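Local coordinates for heterokaryon incompatibility protein s (PDB 2WVQ), which forms the [het-s] prion and mediates heterokaryon incompatibility, triggering a lethal reaction with het-S; its helical globular domain is dispensable for both roles, at residues 127-132 against 193-198; 45-50 against 201-206; 81-86 against 175-180; 60-65 against 181-186. The protein carries 2 engineered substitutions. All coordinates share one frame; numbering follows the deposited sequence.

Contact 1: residues 127-132 against 193-198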
loop_
_atom_site.group_PDB
_atom_site.type_symbol
_atom_site.label_atom_id
_atom_site.label_comp_id
_atom_site.label_asym_id
_atom_site.label_seq_id
_atom_site.Cartn_x
_atom_site.Cartn_y
_atom_site.Cartn_z
ATOM N N ARG A 127 6.933 -4.444 -28.172
ATOM C CA ARG A 127 5.552 -4.182 -28.486
ATOM C C ARG A 127 4.771 -5.509 -28.798
ATOM O O ARG A 127 3.643 -5.653 -28.355
ATOM C CB ARG A 127 5.415 -3.106 -29.551
ATOM C CG ARG A 127 3.982 -2.867 -30.042
ATOM C CD ARG A 127 3.905 -2.049 -31.335
ATOM N NE ARG A 127 4.795 -0.897 -31.303
ATOM C CZ ARG A 127 5.879 -0.752 -32.051
ATOM N NH1 ARG A 127 6.227 -1.671 -32.936
ATOM N NH2 ARG A 127 6.619 0.333 -31.916
ATOM N N ALA A 128 5.387 -6.462 -29.502
ATOM C CA ALA A 128 4.758 -7.770 -29.784
ATOM C C ALA A 128 4.483 -8.588 -28.502
ATOM O O ALA A 128 3.429 -9.229 -28.379
ATOM C CB ALA A 128 5.577 -8.571 -30.767
ATOM N N LEU A 129 5.444 -8.567 -27.566
ATOM C CA LEU A 129 5.285 -9.208 -26.266
ATOM C C LEU A 129 4.125 -8.568 -25.483
ATOM O O LEU A 129 3.266 -9.281 -24.957
ATOM C CB LEU A 129 6.595 -9.194 -25.471
ATOM C CG LEU A 129 7.334 -10.506 -25.152
ATOM C CD1 LEU A 129 6.908 -11.674 -26.046
ATOM C CD2 LEU A 129 8.871 -10.365 -25.120
ATOM N N HIS A 130 4.083 -7.237 -25.470
ATOM C CA HIS A 130 3.027 -6.470 -24.812
ATOM C C HIS A 130 1.659 -6.897 -25.353
ATOM O O HIS A 130 0.776 -7.296 -24.586
ATOM C CB HIS A 130 3.270 -4.966 -24.994
ATOM C CG HIS A 130 2.156 -4.099 -24.488
ATOM N ND1 HIS A 130 1.844 -3.972 -23.144
ATOM C CD2 HIS A 130 1.276 -3.316 -25.155
ATOM C CE1 HIS A 130 0.808 -3.162 -23.015
ATOM N NE2 HIS A 130 0.444 -2.754 -24.222
ATOM N N ARG A 131 1.518 -6.873 -26.677
ATOM C CA ARG A 131 0.274 -7.298 -27.313
ATOM C C ARG A 131 -0.091 -8.769 -27.081
ATOM O O ARG A 131 -1.243 -9.052 -26.804
ATOM C CB ARG A 131 0.242 -6.885 -28.777
ATOM C CG ARG A 131 0.098 -5.396 -28.888
ATOM C CD ARG A 131 0.639 -4.856 -30.180
ATOM N NE ARG A 131 0.374 -3.418 -30.219
ATOM C CZ ARG A 131 0.438 -2.646 -31.304
ATOM N NH1 ARG A 131 0.783 -3.147 -32.484
ATOM N NH2 ARG A 131 0.175 -1.348 -31.187
ATOM N N ARG A 132 0.893 -9.671 -27.145
ATOM C CA ARG A 132 0.704 -11.097 -26.817
ATOM C C ARG A 132 0.242 -11.320 -25.359
ATOM O O ARG A 132 -0.698 -12.069 -25.105
ATOM C CB ARG A 132 1.996 -11.887 -27.104
ATOM C CG ARG A 132 2.041 -13.297 -26.500
ATOM C CD ARG A 132 3.145 -14.152 -27.118
ATOM N NE ARG A 132 2.690 -14.793 -28.350
ATOM C CZ ARG A 132 2.980 -14.378 -29.583
ATOM N NH1 ARG A 132 3.750 -13.310 -29.776
ATOM N NH2 ARG A 132 2.497 -15.040 -30.632
ATOM N N GLU A 193 3.728 -21.262 -25.739
ATOM C CA GLU A 193 3.924 -22.113 -26.917
ATOM C C GLU A 193 3.940 -21.393 -28.269
ATOM O O GLU A 193 4.501 -21.905 -29.237
ATOM C CB GLU A 193 3.014 -23.359 -26.925
ATOM C CG GLU A 193 1.515 -23.129 -26.850
ATOM C CD GLU A 193 0.739 -24.373 -27.243
ATOM O OE1 GLU A 193 0.245 -25.094 -26.350
ATOM O OE2 GLU A 193 0.647 -24.643 -28.460
ATOM N N GLU A 194 3.362 -20.196 -28.343
ATOM C CA GLU A 194 3.340 -19.464 -29.614
ATOM C C GLU A 194 4.601 -18.622 -29.838
ATOM O O GLU A 194 4.901 -18.196 -30.963
ATOM C CB GLU A 194 2.085 -18.609 -29.707
ATOM C CG GLU A 194 1.677 -18.262 -31.112
ATOM C CD GLU A 194 0.211 -18.527 -31.363
ATOM O OE1 GLU A 194 -0.526 -18.784 -30.384
ATOM O OE2 GLU A 194 -0.201 -18.485 -32.543
ATOM N N VAL A 195 5.349 -18.394 -28.768
ATOM C CA VAL A 195 6.548 -17.570 -28.857
ATOM C C VAL A 195 7.768 -18.457 -29.141
ATOM O O VAL A 195 8.229 -19.213 -28.281
ATOM C CB VAL A 195 6.677 -16.582 -27.637
ATOM C CG1 VAL A 195 6.635 -17.301 -26.315
ATOM C CG2 VAL A 195 7.912 -15.715 -27.737
ATOM N N GLU A 196 8.271 -18.356 -30.372
ATOM C CA GLU A 196 9.264 -19.307 -30.874
ATOM C C GLU A 196 10.707 -18.830 -30.763
ATOM O O GLU A 196 11.644 -19.652 -30.666
ATOM C CB GLU A 196 8.951 -19.698 -32.328
ATOM C CG GLU A 196 7.613 -20.424 -32.523
ATOM C CD GLU A 196 7.446 -21.670 -31.631
ATOM O OE1 GLU A 196 6.340 -22.272 -31.647
ATOM O OE2 GLU A 196 8.407 -22.048 -30.914
ATOM N N ASP A 197 10.885 -17.504 -30.785
ATOM C CA ASP A 197 12.234 -16.932 -30.910
ATOM C C ASP A 197 12.902 -16.754 -29.544
ATOM O O ASP A 197 12.283 -16.241 -28.591
ATOM C CB ASP A 197 12.193 -15.599 -31.679
ATOM C CG ASP A 197 11.171 -14.604 -31.098
ATOM O OD1 ASP A 197 11.529 -13.407 -30.970
ATOM O OD2 ASP A 197 10.025 -15.008 -30.783
ATOM N N GLU A 198 14.162 -17.189 -29.465
ATOM C CA GLU A 198 14.979 -17.074 -28.257
ATOM C C GLU A 198 14.983 -15.645 -27.692
ATOM O O GLU A 198 14.878 -15.477 -26.390
ATOM C CB GLU A 198 16.407 -17.529 -28.548
ATOM C CG GLU A 198 17.194 -17.971 -27.323
ATOM C CD GLU A 198 17.890 -16.808 -26.620
ATOM O OE1 GLU A 198 18.872 -16.273 -27.186
ATOM O OE2 GLU A 198 17.446 -16.423 -25.494
#

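Contact 2: residues 45-50 against 201-206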
loop_
_atom_site.group_PDB
_atom_site.type_symbol
_atom_site.label_atom_id
_atom_site.label_comp_id
_atom_site.label_asym_id
_atom_site.label_seq_id
_atom_site.Cartn_x
_atom_site.Cartn_y
_atom_site.Cartn_z
ATOM N N CYS A 45 9.366 -1.859 -17.772
ATOM C CA CYS A 45 8.381 -1.642 -16.703
ATOM C C CYS A 45 6.937 -1.985 -17.143
ATOM O O CYS A 45 6.142 -2.509 -16.353
ATOM C CB CYS A 45 8.478 -0.198 -16.185
ATOM S SG CYS A 45 9.970 0.039 -15.178
ATOM N N GLN A 46 6.601 -1.656 -18.389
ATOM C CA GLN A 46 5.307 -2.020 -18.962
ATOM C C GLN A 46 5.163 -3.549 -19.054
ATOM O O GLN A 46 4.148 -4.075 -18.606
ATOM C CB GLN A 46 5.090 -1.364 -20.328
ATOM C CG GLN A 46 3.756 -1.731 -21.010
ATOM C CD GLN A 46 2.549 -1.282 -20.212
ATOM O OE1 GLN A 46 2.328 -0.088 -20.047
ATOM N NE2 GLN A 46 1.768 -2.242 -19.697
ATOM N N LEU A 47 6.184 -4.242 -19.558
ATOM C CA LEU A 47 6.171 -5.721 -19.581
ATOM C C LEU A 47 6.045 -6.358 -18.175
ATOM O O LEU A 47 5.391 -7.391 -18.041
ATOM C CB LEU A 47 7.362 -6.297 -20.374
ATOM C CG LEU A 47 7.389 -6.007 -21.895
ATOM C CD1 LEU A 47 8.698 -6.372 -22.534
ATOM C CD2 LEU A 47 6.233 -6.660 -22.650
ATOM N N ARG A 48 6.690 -5.769 -17.151
ATOM C CA ARG A 48 6.576 -6.226 -15.753
ATOM C C ARG A 48 5.118 -6.139 -15.254
ATOM O O ARG A 48 4.621 -7.072 -14.600
ATOM C CB ARG A 48 7.458 -5.409 -14.793
ATOM C CG ARG A 48 8.913 -5.319 -15.084
ATOM C CD ARG A 48 9.718 -6.413 -14.396
ATOM N NE ARG A 48 9.687 -6.339 -12.932
ATOM C CZ ARG A 48 10.240 -7.255 -12.129
ATOM N NH1 ARG A 48 10.858 -8.316 -12.654
ATOM N NH2 ARG A 48 10.176 -7.118 -10.804
ATOM N N LEU A 49 4.445 -5.030 -15.569
ATOM C CA LEU A 49 2.999 -4.870 -15.341
ATOM C C LEU A 49 2.105 -5.900 -16.098
ATOM O O LEU A 49 1.158 -6.462 -15.516
ATOM C CB LEU A 49 2.568 -3.447 -15.706
ATOM C CG LEU A 49 1.940 -2.396 -14.772
ATOM C CD1 LEU A 49 2.181 -2.524 -13.233
ATOM C CD2 LEU A 49 2.277 -0.995 -15.273
ATOM N N ASP A 50 2.393 -6.126 -17.380
ATOM C CA ASP A 50 1.629 -7.092 -18.196
ATOM C C ASP A 50 1.791 -8.509 -17.641
ATOM O O ASP A 50 0.855 -9.303 -17.688
ATOM C CB ASP A 50 2.071 -7.084 -19.676
ATOM C CG ASP A 50 1.948 -5.692 -20.362
ATOM O OD1 ASP A 50 2.673 -5.491 -21.361
ATOM O OD2 ASP A 50 1.132 -4.820 -19.961
ATOM N N LEU A 201 11.848 -14.933 -25.732
ATOM C CA LEU A 201 11.767 -15.850 -24.581
ATOM C C LEU A 201 12.708 -15.463 -23.427
ATOM O O LEU A 201 12.341 -15.576 -22.247
ATOM C CB LEU A 201 11.997 -17.296 -25.007
ATOM C CG LEU A 201 10.966 -17.990 -25.904
ATOM C CD1 LEU A 201 11.581 -19.195 -26.633
ATOM C CD2 LEU A 201 9.739 -18.438 -25.123
ATOM N N THR A 202 13.906 -14.996 -23.774
ATOM C CA THR A 202 14.872 -14.466 -22.796
ATOM C C THR A 202 14.304 -13.249 -22.082
ATOM O O THR A 202 14.495 -13.086 -20.879
ATOM C CB THR A 202 16.176 -14.035 -23.477
ATOM O OG1 THR A 202 16.599 -15.074 -24.357
ATOM C CG2 THR A 202 17.276 -13.759 -22.437
ATOM N N ILE A 203 13.613 -12.401 -22.841
ATOM C CA ILE A 203 12.935 -11.210 -22.307
ATOM C C ILE A 203 11.858 -11.563 -21.263
ATOM O O ILE A 203 11.772 -10.929 -20.196
ATOM C CB ILE A 203 12.352 -10.313 -23.459
ATOM C CG1 ILE A 203 13.494 -9.588 -24.188
ATOM C CG2 ILE A 203 11.282 -9.295 -22.906
ATOM C CD1 ILE A 203 13.050 -8.762 -25.381
ATOM N N LEU A 204 11.042 -12.570 -21.566
ATOM C CA LEU A 204 10.028 -13.065 -20.606
ATOM C C LEU A 204 10.677 -13.727 -19.375
ATOM O O LEU A 204 10.299 -13.436 -18.259
ATOM C CB LEU A 204 9.065 -14.061 -21.284
ATOM C CG LEU A 204 8.135 -13.599 -22.401
ATOM C CD1 LEU A 204 7.407 -14.837 -22.935
ATOM C CD2 LEU A 204 7.110 -12.539 -21.888
ATOM N N LYS A 205 11.626 -14.632 -19.606
ATOM C CA LYS A 205 12.471 -15.225 -18.552
ATOM C C LYS A 205 13.010 -14.136 -17.590
ATOM O O LYS A 205 12.834 -14.243 -16.371
ATOM C CB LYS A 205 13.622 -16.028 -19.175
ATOM C CG LYS A 205 14.347 -16.948 -18.210
ATOM C CD LYS A 205 15.730 -17.304 -18.716
ATOM C CE LYS A 205 16.559 -17.992 -17.622
ATOM N NZ LYS A 205 17.978 -18.267 -18.025
ATOM N N ASP A 206 13.626 -13.084 -18.148
ATOM C CA ASP A 206 14.184 -11.992 -17.352
ATOM C C ASP A 206 13.119 -11.140 -16.654
ATOM O O ASP A 206 13.214 -10.926 -15.449
ATOM C CB ASP A 206 15.076 -11.087 -18.205
ATOM C CG ASP A 206 16.395 -11.745 -18.595
ATOM O OD1 ASP A 206 16.814 -12.743 -17.961
ATOM O OD2 ASP A 206 17.021 -11.248 -19.553
#

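Contact 3: residues 81-86 against 175-180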
loop_
_atom_site.group_PDB
_atom_site.type_symbol
_atom_site.label_atom_id
_atom_site.label_comp_id
_atom_site.label_asym_id
_atom_site.label_seq_id
_atom_site.Cartn_x
_atom_site.Cartn_y
_atom_site.Cartn_z
ATOM N N VAL A 81 -11.866 -19.468 0.183
ATOM C CA VAL A 81 -12.622 -18.543 -0.664
ATOM C C VAL A 81 -12.779 -17.195 0.076
ATOM O O VAL A 81 -12.721 -16.151 -0.562
ATOM C CB VAL A 81 -14.003 -19.155 -1.162
ATOM C CG1 VAL A 81 -14.794 -18.175 -2.049
ATOM C CG2 VAL A 81 -13.778 -20.457 -1.947
ATOM N N GLN A 82 -12.979 -17.241 1.395
ATOM C CA GLN A 82 -12.928 -16.028 2.271
ATOM C C GLN A 82 -11.578 -15.321 2.172
ATOM O O GLN A 82 -11.506 -14.085 2.188
ATOM C CB GLN A 82 -13.207 -16.391 3.739
ATOM C CG GLN A 82 -14.614 -16.916 4.023
ATOM C CD GLN A 82 -14.866 -17.232 5.491
ATOM O OE1 GLN A 82 -16.012 -17.328 5.914
ATOM N NE2 GLN A 82 -13.802 -17.393 6.278
ATOM N N LEU A 83 -10.513 -16.118 2.087
ATOM C CA LEU A 83 -9.153 -15.639 1.938
ATOM C C LEU A 83 -8.937 -14.964 0.600
ATOM O O LEU A 83 -8.373 -13.845 0.566
ATOM C CB LEU A 83 -8.147 -16.776 2.163
ATOM C CG LEU A 83 -7.614 -17.199 3.528
ATOM C CD1 LEU A 83 -8.673 -17.530 4.555
ATOM C CD2 LEU A 83 -6.682 -18.391 3.407
ATOM N N ALA A 84 -9.417 -15.598 -0.498
ATOM C CA ALA A 84 -9.347 -14.996 -1.830
ATOM C C ALA A 84 -10.128 -13.684 -1.954
ATOM O O ALA A 84 -9.692 -12.778 -2.638
ATOM C CB ALA A 84 -9.805 -15.976 -2.940
ATOM N N LYS A 85 -11.287 -13.618 -1.319
ATOM C CA LYS A 85 -12.108 -12.405 -1.326
ATOM C C LYS A 85 -11.380 -11.213 -0.659
ATOM O O LYS A 85 -11.366 -10.108 -1.185
ATOM C CB LYS A 85 -13.419 -12.686 -0.589
ATOM C CG LYS A 85 -14.398 -11.531 -0.674
ATOM C CD LYS A 85 -15.735 -11.892 -0.095
ATOM C CE LYS A 85 -16.748 -10.779 -0.412
ATOM N NZ LYS A 85 -16.906 -9.912 0.790
ATOM N N SER A 86 -10.802 -11.448 0.516
ATOM C CA SER A 86 -9.964 -10.449 1.162
ATOM C C SER A 86 -8.789 -10.020 0.291
ATOM O O SER A 86 -8.519 -8.832 0.189
ATOM C CB SER A 86 -9.473 -10.970 2.496
ATOM O OG SER A 86 -8.870 -9.932 3.221
ATOM N N GLU A 175 -2.432 -18.402 -4.686
ATOM C CA GLU A 175 -1.974 -19.722 -5.113
ATOM C C GLU A 175 -1.766 -20.691 -3.933
ATOM O O GLU A 175 -1.911 -21.893 -4.093
ATOM C CB GLU A 175 -0.700 -19.609 -5.967
ATOM C CG GLU A 175 -0.910 -19.071 -7.388
ATOM C CD GLU A 175 0.415 -18.726 -8.084
ATOM O OE1 GLU A 175 0.419 -18.001 -9.107
ATOM O OE2 GLU A 175 1.464 -19.176 -7.594
ATOM N N LYS A 176 -1.417 -20.158 -2.758
ATOM C CA LYS A 176 -1.243 -20.948 -1.536
ATOM C C LYS A 176 -2.584 -21.527 -1.030
ATOM O O LYS A 176 -2.614 -22.610 -0.448
ATOM C CB LYS A 176 -0.575 -20.092 -0.432
ATOM C CG LYS A 176 0.402 -20.821 0.514
ATOM C CD LYS A 176 -0.323 -21.487 1.714
ATOM C CE LYS A 176 0.550 -22.482 2.461
ATOM N NZ LYS A 176 1.750 -21.839 3.097
ATOM N N ALA A 177 -3.682 -20.799 -1.234
ATOM C CA ALA A 177 -4.976 -21.196 -0.672
ATOM C C ALA A 177 -5.734 -22.249 -1.507
ATOM O O ALA A 177 -6.796 -22.727 -1.096
ATOM C CB ALA A 177 -5.850 -19.960 -0.427
ATOM N N PHE A 178 -5.190 -22.597 -2.676
ATOM C CA PHE A 178 -5.850 -23.521 -3.607
ATOM C C PHE A 178 -4.868 -24.552 -4.188
ATOM O O PHE A 178 -3.688 -24.235 -4.383
ATOM C CB PHE A 178 -6.597 -22.731 -4.701
ATOM C CG PHE A 178 -7.708 -21.870 -4.161
ATOM C CD1 PHE A 178 -7.454 -20.580 -3.671
ATOM C CD2 PHE A 178 -9.015 -22.347 -4.115
ATOM C CE1 PHE A 178 -8.501 -19.811 -3.150
ATOM C CE2 PHE A 178 -10.044 -21.574 -3.616
ATOM C CZ PHE A 178 -9.778 -20.305 -3.122
ATOM N N PRO A 179 -5.341 -25.798 -4.444
ATOM C CA PRO A 179 -4.450 -26.884 -4.890
ATOM C C PRO A 179 -4.048 -26.819 -6.381
ATOM O O PRO A 179 -4.272 -27.786 -7.120
ATOM C CB PRO A 179 -5.306 -28.135 -4.621
ATOM C CG PRO A 179 -6.681 -27.678 -4.909
ATOM C CD PRO A 179 -6.734 -26.276 -4.317
ATOM N N ILE A 180 -3.444 -25.711 -6.823
ATOM C CA ILE A 180 -3.264 -25.485 -8.263
ATOM C C ILE A 180 -1.809 -25.409 -8.777
ATOM O O ILE A 180 -1.550 -24.834 -9.839
ATOM C CB ILE A 180 -4.068 -24.237 -8.759
ATOM C CG1 ILE A 180 -3.605 -22.967 -8.021
ATOM C CG2 ILE A 180 -5.567 -24.487 -8.630
ATOM C CD1 ILE A 180 -4.152 -21.678 -8.566
#

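Contact 4: residues 60-65 against 181-186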
loop_
_atom_site.group_PDB
_atom_site.type_symbol
_atom_site.label_atom_id
_atom_site.label_comp_id
_atom_site.label_asym_id
_atom_site.label_seq_id
_atom_site.Cartn_x
_atom_site.Cartn_y
_atom_site.Cartn_z
ATOM N N GLY A 60 -7.051 -17.072 -11.859
ATOM C CA GLY A 60 -8.493 -17.196 -12.066
ATOM C C GLY A 60 -8.825 -18.358 -12.977
ATOM O O GLY A 60 -9.838 -19.058 -12.766
ATOM N N GLU A 61 -7.973 -18.592 -13.980
ATOM C CA GLU A 61 -8.166 -19.732 -14.893
ATOM C C GLU A 61 -7.933 -21.070 -14.198
ATOM O O GLU A 61 -8.678 -22.047 -14.452
ATOM C CB GLU A 61 -7.222 -19.605 -16.111
ATOM C CG GLU A 61 -7.384 -20.670 -17.211
ATOM C CD GLU A 61 -8.652 -20.509 -18.042
ATOM O OE1 GLU A 61 -9.424 -19.558 -17.811
ATOM O OE2 GLU A 61 -8.880 -21.338 -18.949
ATOM N N ALA A 62 -6.896 -21.122 -13.353
ATOM C CA ALA A 62 -6.490 -22.333 -12.640
ATOM C C ALA A 62 -7.584 -22.842 -11.686
ATOM O O ALA A 62 -7.842 -24.056 -11.548
ATOM C CB ALA A 62 -5.231 -22.058 -11.858
ATOM N N VAL A 63 -8.188 -21.870 -11.013
ATOM C CA VAL A 63 -9.260 -22.054 -10.052
ATOM C C VAL A 63 -10.674 -22.122 -10.694
ATOM O O VAL A 63 -11.649 -22.376 -10.002
ATOM C CB VAL A 63 -9.059 -20.862 -9.070
ATOM C CG1 VAL A 63 -10.109 -19.736 -9.214
ATOM C CG2 VAL A 63 -8.652 -21.306 -7.729
ATOM N N LYS A 64 -10.786 -21.886 -12.010
ATOM C CA LYS A 64 -12.090 -21.855 -12.700
ATOM C C LYS A 64 -13.031 -20.819 -12.051
ATOM O O LYS A 64 -14.203 -21.097 -11.735
ATOM C CB LYS A 64 -12.730 -23.266 -12.742
ATOM C CG LYS A 64 -11.804 -24.299 -13.338
ATOM C CD LYS A 64 -12.470 -25.684 -13.500
ATOM C CE LYS A 64 -11.847 -26.467 -14.684
ATOM N NZ LYS A 64 -10.421 -26.843 -14.468
ATOM N N ILE A 65 -12.487 -19.621 -11.849
ATOM C CA ILE A 65 -13.150 -18.526 -11.163
ATOM C C ILE A 65 -14.548 -18.192 -11.689
ATOM O O ILE A 65 -15.455 -17.875 -10.919
ATOM C CB ILE A 65 -12.199 -17.208 -11.184
ATOM C CG1 ILE A 65 -12.807 -16.054 -10.368
ATOM C CG2 ILE A 65 -11.942 -16.757 -12.598
ATOM C CD1 ILE A 65 -12.503 -16.066 -8.877
ATOM N N GLU A 181 -0.866 -26.013 -8.056
ATOM C CA GLU A 181 0.538 -25.866 -8.450
ATOM C C GLU A 181 0.802 -26.392 -9.874
ATOM O O GLU A 181 1.254 -25.626 -10.744
ATOM C CB GLU A 181 1.490 -26.495 -7.432
ATOM C CG GLU A 181 2.766 -25.685 -7.274
ATOM C CD GLU A 181 3.999 -26.532 -7.029
ATOM O OE1 GLU A 181 4.062 -27.214 -5.976
ATOM O OE2 GLU A 181 4.917 -26.493 -7.885
ATOM N N ALA A 182 0.497 -27.674 -10.101
ATOM C CA ALA A 182 0.723 -28.341 -11.395
ATOM C C ALA A 182 -0.082 -27.713 -12.554
ATOM O O ALA A 182 0.394 -27.632 -13.685
ATOM C CB ALA A 182 0.408 -29.868 -11.293
ATOM N N VAL A 183 -1.318 -27.313 -12.242
ATOM C CA VAL A 183 -2.220 -26.599 -13.172
ATOM C C VAL A 183 -1.623 -25.261 -13.667
ATOM O O VAL A 183 -1.660 -24.956 -14.869
ATOM C CB VAL A 183 -3.633 -26.379 -12.520
ATOM C CG1 VAL A 183 -4.471 -25.416 -13.332
ATOM C CG2 VAL A 183 -4.384 -27.719 -12.345
ATOM N N CYS A 184 -1.065 -24.470 -12.752
ATOM C CA CYS A 184 -0.460 -23.185 -13.154
ATOM C C CYS A 184 0.770 -23.360 -14.056
ATOM O O CYS A 184 0.982 -22.590 -15.000
ATOM C CB CYS A 184 -0.132 -22.306 -11.945
ATOM S SG CYS A 184 -1.592 -21.652 -11.130
ATOM N N HIS A 185 1.561 -24.392 -13.790
ATOM C CA HIS A 185 2.694 -24.710 -14.654
ATOM C C HIS A 185 2.263 -25.026 -16.088
ATOM O O HIS A 185 2.817 -24.444 -17.021
ATOM C CB HIS A 185 3.555 -25.819 -14.052
ATOM C CG HIS A 185 4.417 -25.355 -12.914
ATOM N ND1 HIS A 185 5.130 -24.173 -12.950
ATOM C CD2 HIS A 185 4.698 -25.926 -11.717
ATOM C CE1 HIS A 185 5.797 -24.027 -11.819
ATOM N NE2 HIS A 185 5.549 -25.075 -11.053
ATOM N N LYS A 186 1.278 -25.920 -16.258
ATOM C CA LYS A 186 0.732 -26.260 -17.605
ATOM C C LYS A 186 0.222 -25.028 -18.366
ATOM O O LYS A 186 0.473 -24.847 -19.557
ATOM C CB LYS A 186 -0.359 -27.348 -17.529
ATOM C CG LYS A 186 0.212 -28.761 -17.534
ATOM C CD LYS A 186 -0.864 -29.855 -17.730
ATOM C CE LYS A 186 -0.767 -30.538 -19.122
ATOM N NZ LYS A 186 -0.736 -29.525 -20.256
#

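Contact 1: residues 127-132 against 193-198
E194 and V195 meet R132 and L129 where the loop between helices 181-191 and 198-207 passes helix 124-140, a loop-on-helix contact in the mainly helical HeLo globular domain. E194, the first residue of the loop to touch, brings its chain rather than its carboxylate to the arginine: CG lies at the edge of the R132 guanidinium, near its plane and 3.4 Å from NH2. The bend at chi2 of E194 (131°) carries the acid group on past this point, so that OE2 remains 4.8 Å from R132 NH2 and the carboxylate is turned 43° to the guanidinium. Opposite charges are thus near each other without forming a salt bridge, and any attraction would probably act at a distance. V195 follows, and its buried side chain serves both helix residues. Its CB lies 4.3 Å from R132 CD, on the aliphatic part of the arginine, which runs out extended from the helix before bending at chi3 (-85°). S200 and L201 also pack on V195 from the helix that comes next, whose N-cap position is taken by D197: the aspartate side chain caps a backbone N there, and its OD1 is hydrogen-bonded to S200 OG. The valine therefore lies between the start of one helix and the flank of another, and its remaining touch is a loose apolar one, CG2 of V195 ending 4.5 Å from CD1 of L129.

Contact 2: residues 45-50 against 201-206
Helices 42-62 and 198-207 come nearest at L47 and L204, whose CA atoms are 8.4 Å apart, and L47 meets the side chain of the neighbouring I203. The touching atoms are methyl groups: L47 CD1 lies 3.9 Å from I203 CG2. The ethyl arm of I203, CG1, is anti to the carbonyl carbon (chi1 -73°), which leaves the short CG2 branch to make the contact. L129 of helix 124-140 packs on both residues and closes the group into a three-helix junction. R48 reaches along the same side but does not bond within this pair of segments, its NH1 remaining 4.5 Å from D206 O. That nitrogen is instead hydrogen-bonded to G209 O, and weakly to A207 O, just where helix 198-207 ends. A separate polar link runs within helix 42-62, from Q46 NE2 to D50 OD2 at 2.7 Å. It is bent (139°), and it meets the carboxylate from above its plane while lying close to the plane of the amide. A probable hydrogen bond from H130 ND1 reaches D50 OD1. Apolar helix-to-helix packing, with an arginine bonded to a carbonyl just past a helix end, here joins helix 42-62, early in the chain, to helix 198-207, late in it, within the HeLo-type fold.

Contact 3: residues 81-86 against 175-180
F178 reaches from the turn after helix 157-176 to V81 and A84 of helix 79-108, and its ring carries most of this buried contact. From CB the side chain sets out with CG anti to the carbonyl carbon (chi1 -63°), a direction that takes the ring toward the long helix. CG itself packs on V63 of a third part of the chain. Further out, CE1 comes 4.1 Å from A84 CB, which approaches the ring obliquely. At the tip, CZ lies 4.0 Å from V81 N and 4.2 Å from V81 CG2, so that the ring ends against both the backbone and one branch of the valine. Next to it, A177 adds a smaller apolar touch, its CB 4.2 Å from L83 CD2. A hydrogen bond from S80 OG to A177 O fastens the same turn from just before the helix segment. Further along that helix the second subunit makes contact: L107 of that subunit packs on L83, and S86 OG is hydrogen-bonded to R104 of the other chain. Between 81-86 and 175-180 themselves no hydrogen bond forms; the 157 Å² buried there rests on dispersion and on the removal of an aromatic ring and aliphatic groups from water.

Contact 4: residues 60-65 against 181-186
The bond from I65 N to G60 O, at 2.9 Å, closes the end of helix 42-62 just where A62 offers its methyl group to V183 and C184. With a second, weak bond from K64 N to E61 O, and with the positive phi of K64 (57°), it makes a Schellman motif, a common way of stopping a helix and turning the chain aside. The motif leaves A62 in the last turn of the helix, directed at helix 181-191. Its small side chain is consistent with the close backbones, the CA atoms of A62 and V183 being 6.1 Å apart. A single carbon, A62 CB, then takes both partners: V183 CG1 lies 3.7 Å away and C184 SG also 3.7 Å. The two arrive from quite different directions, with an angle of about 89° between them at CB. V183 makes its touch with the branch placed anti to its own backbone N (chi1 168°), and this CG1 lies 3.7 Å from A62 CA too, so it rests on the base of the alanine as well as on the methyl. The sulfur of C184 takes part here as an apolar surface, and the contact includes no hydrogen bond between the segments. V183 sits at the exposed margin, whereas C184 is buried. Around this point I180, just before helix 181-191, packs on A62; V63 is met by F71, and I65 turns to V18, A19 and F22, so the helix end touches helix 181-191 through A62 and helix 18-28 through I65.

In the fold
The four contacts fall into two pairs within one helical domain. Contacts 1 and 2, centres 10 Å apart, touch through L129 and I203 and through H130 and D50; contacts 3 and 4, centres 12 Å apart, touch through I180 and A62. Helix 42-62 runs between the pairs, serving contact 2 in its first half and contact 4 at its end, centres 21 Å apart. Along the chain, contact 2 closes the widest loop: contact 1 nests inside it, as does contact 4, which encloses contact 3, while contact 1 crosses both 3 and 4. The contacts thus bring parts of the chain far apart in sequence together in one globular domain, and contact 3 alone meets the second subunit.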